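Local coordinates for protein phospho-furanose lactonase (Mycoplasma synoviae, PDB 3OVG) that hydrolyses 1,4-lactones, notably D-xylono- and L-arabino-1,4-lactone 5-phosphates, with two zinc ions in each subunit, at residues T158-I163 against T189-M194. Residues are numbered along the deposited sequence; the frame is centred on the assembly and turned at random.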
loop_
_atom_site.group_PDB
_atom_site.type_symbol
_atom_site.label_atom_id
_atom_site.label_comp_id
_atom_site.label_asym_id
_atom_site.label_seq_id
_atom_site.Cartn_x
_atom_site.Cartn_y
_atom_site.Cartn_z
ATOM N N THR A 158 18.909 -2.263 -18.534
ATOM C CA THR A 158 18.773 -0.838 -18.305
ATOM C C THR A 158 17.371 -0.547 -17.808
ATOM O O THR A 158 16.442 -1.304 -18.060
ATOM C CB THR A 158 19.069 -0.028 -19.563
ATOM O OG1 THR A 158 18.331 -0.572 -20.651
ATOM C CG2 THR A 158 20.563 -0.140 -19.891
ATOM N N GLY A 159 17.246 0.556 -17.076
ATOM C CA GLY A 159 16.022 0.887 -16.369
ATOM C C GLY A 159 15.169 1.823 -17.205
ATOM O O GLY A 159 15.527 2.110 -18.376
ATOM N N TYR A 160 14.049 2.282 -16.623
ATOM C CA TYR A 160 13.072 3.067 -17.373
ATOM C C TYR A 160 13.558 4.458 -17.679
ATOM O O TYR A 160 13.742 5.262 -16.767
ATOM C CB TYR A 160 11.708 3.158 -16.680
ATOM C CG TYR A 160 10.807 4.052 -17.493
ATOM C CD1 TYR A 160 10.328 3.627 -18.730
ATOM C CD2 TYR A 160 10.503 5.353 -17.074
ATOM C CE1 TYR A 160 9.522 4.460 -19.534
ATOM C CE2 TYR A 160 9.681 6.200 -17.872
ATOM C CZ TYR A 160 9.209 5.739 -19.094
ATOM O OH TYR A 160 8.415 6.539 -19.880
ATOM N N GLY A 161 13.756 4.727 -18.974
ATOM C CA GLY A 161 14.115 6.055 -19.461
ATOM C C GLY A 161 15.457 6.508 -18.926
ATOM O O GLY A 161 15.721 7.700 -18.849
ATOM N N ALA A 162 16.317 5.574 -18.533
ATOM C CA ALA A 162 17.627 5.982 -18.014
ATOM C C ALA A 162 18.583 4.815 -17.925
ATOM O O ALA A 162 18.166 3.667 -17.735
ATOM C CB ALA A 162 17.504 6.642 -16.659
ATOM N N ILE A 163 19.869 5.115 -18.095
ATOM C CA ILE A 163 20.910 4.121 -17.853
ATOM C C ILE A 163 21.639 4.522 -16.594
ATOM O O ILE A 163 22.339 5.554 -16.548
ATOM C CB ILE A 163 21.888 4.020 -19.023
ATOM C CG1 ILE A 163 21.112 3.613 -20.281
ATOM C CG2 ILE A 163 23.006 3.026 -18.664
ATOM C CD1 ILE A 163 21.966 3.446 -21.582
ATOM N N THR A 189 15.947 -3.964 -22.103
ATOM C CA THR A 189 15.636 -2.545 -21.923
ATOM C C THR A 189 14.292 -2.468 -21.208
ATOM O O THR A 189 13.509 -3.422 -21.270
ATOM C CB THR A 189 15.582 -1.775 -23.249
ATOM O OG1 THR A 189 14.538 -2.305 -24.070
ATOM C CG2 THR A 189 16.925 -1.890 -23.985
ATOM N N GLN A 190 14.027 -1.371 -20.495
ATOM C CA GLN A 190 12.802 -1.276 -19.718
ATOM C C GLN A 190 11.784 -0.479 -20.548
ATOM O O GLN A 190 12.018 0.668 -20.846
ATOM C CB GLN A 190 13.107 -0.594 -18.409
ATOM C CG GLN A 190 11.955 -0.524 -17.424
ATOM C CD GLN A 190 11.436 -1.894 -17.068
ATOM O OE1 GLN A 190 12.190 -2.876 -17.009
ATOM N NE2 GLN A 190 10.136 -1.974 -16.822
ATOM N N LEU A 191 10.693 -1.111 -20.965
ATOM C CA LEU A 191 9.739 -0.474 -21.889
ATOM C C LEU A 191 10.377 -0.038 -23.206
ATOM O O LEU A 191 9.828 0.805 -23.920
ATOM C CB LEU A 191 9.012 0.705 -21.227
ATOM C CG LEU A 191 7.703 0.356 -20.499
ATOM C CD1 LEU A 191 7.807 -0.949 -19.732
ATOM C CD2 LEU A 191 7.175 1.488 -19.606
ATOM N N GLY A 192 11.515 -0.646 -23.539
ATOM C CA GLY A 192 12.153 -0.449 -24.830
ATOM C C GLY A 192 12.811 0.922 -24.935
ATOM O O GLY A 192 13.013 1.435 -26.049
ATOM N N THR A 193 13.120 1.518 -23.780
ATOM C CA THR A 193 13.836 2.794 -23.725
ATOM C C THR A 193 15.373 2.621 -23.700
ATOM O O THR A 193 15.916 1.595 -23.231
ATOM C CB THR A 193 13.433 3.649 -22.498
ATOM O OG1 THR A 193 13.797 2.962 -21.271
ATOM C CG2 THR A 193 11.932 3.978 -22.494
HETATM N N MSE A 194 16.054 3.659 -24.188
HETATM C CA MSE A 194 17.521 3.738 -24.195
HETATM C C MSE A 194 18.189 2.671 -25.051
HETATM O O MSE A 194 19.393 2.403 -24.904
HETATM C CB MSE A 194 18.067 3.625 -22.768
HETATM C CG MSE A 194 17.386 4.558 -21.784
HETATM SE SE MSE A 194 17.643 6.438 -22.300
HETATM C CE MSE A 194 19.609 6.651 -21.927
HETATM O O HOH W 1 16.001 0.611 -20.629
#
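The ring of Y160 meets the turn 190-193 along its CD1-CE1 side: Q190 O lies near the ring plane at that edge, while L191 CD2 and T193 CG2 approach obliquely, each 3.8 Å from Y160 CE1. Having CG anti to the backbone N (chi1 177°) places the CD1-CE1 side of the ring beside the turn, and its OH accepts a hydrogen bond from the backbone N of K246 of the second subunit. Beside it, Q190 CB packs 3.4 Å from G159 C; its side chain then bends at chi2 and leads OE1 away to a hydrogen bond with K103 NZ.

The direct polar link is G161 N to T193 OG1, 2.9 Å long and fairly straight (161° at the hydrogen). T193 OG1 donates in turn to Q190 O, approaching it in the carbonyl plane, and T193 N also donates to that oxygen, so the type I' turn is braced twice. A water bridges the two segments with four bonds: it accepts from T158 OG1 (2.6 Å) and Q190 N (2.8 Å) and donates to G159 O and T193 O. Farther along, M194, a selenomethionine folded at chi2 and chi3, sets CG 3.6 Å from A162 N and its methyl CE 3.8 Å from I163 CG1.

Strands 157-160 and 185-190 are parallel neighbours in the TIM barrel of the phosphotriesterase family, and the contact lies where they open into loops, with Q190 two residues after H188, a ligand of the second zinc ion. A side-chain hydroxyl and a four-bonded water, with the packing of Y160 and M194, thus join the segments where direct backbone pairing is weak.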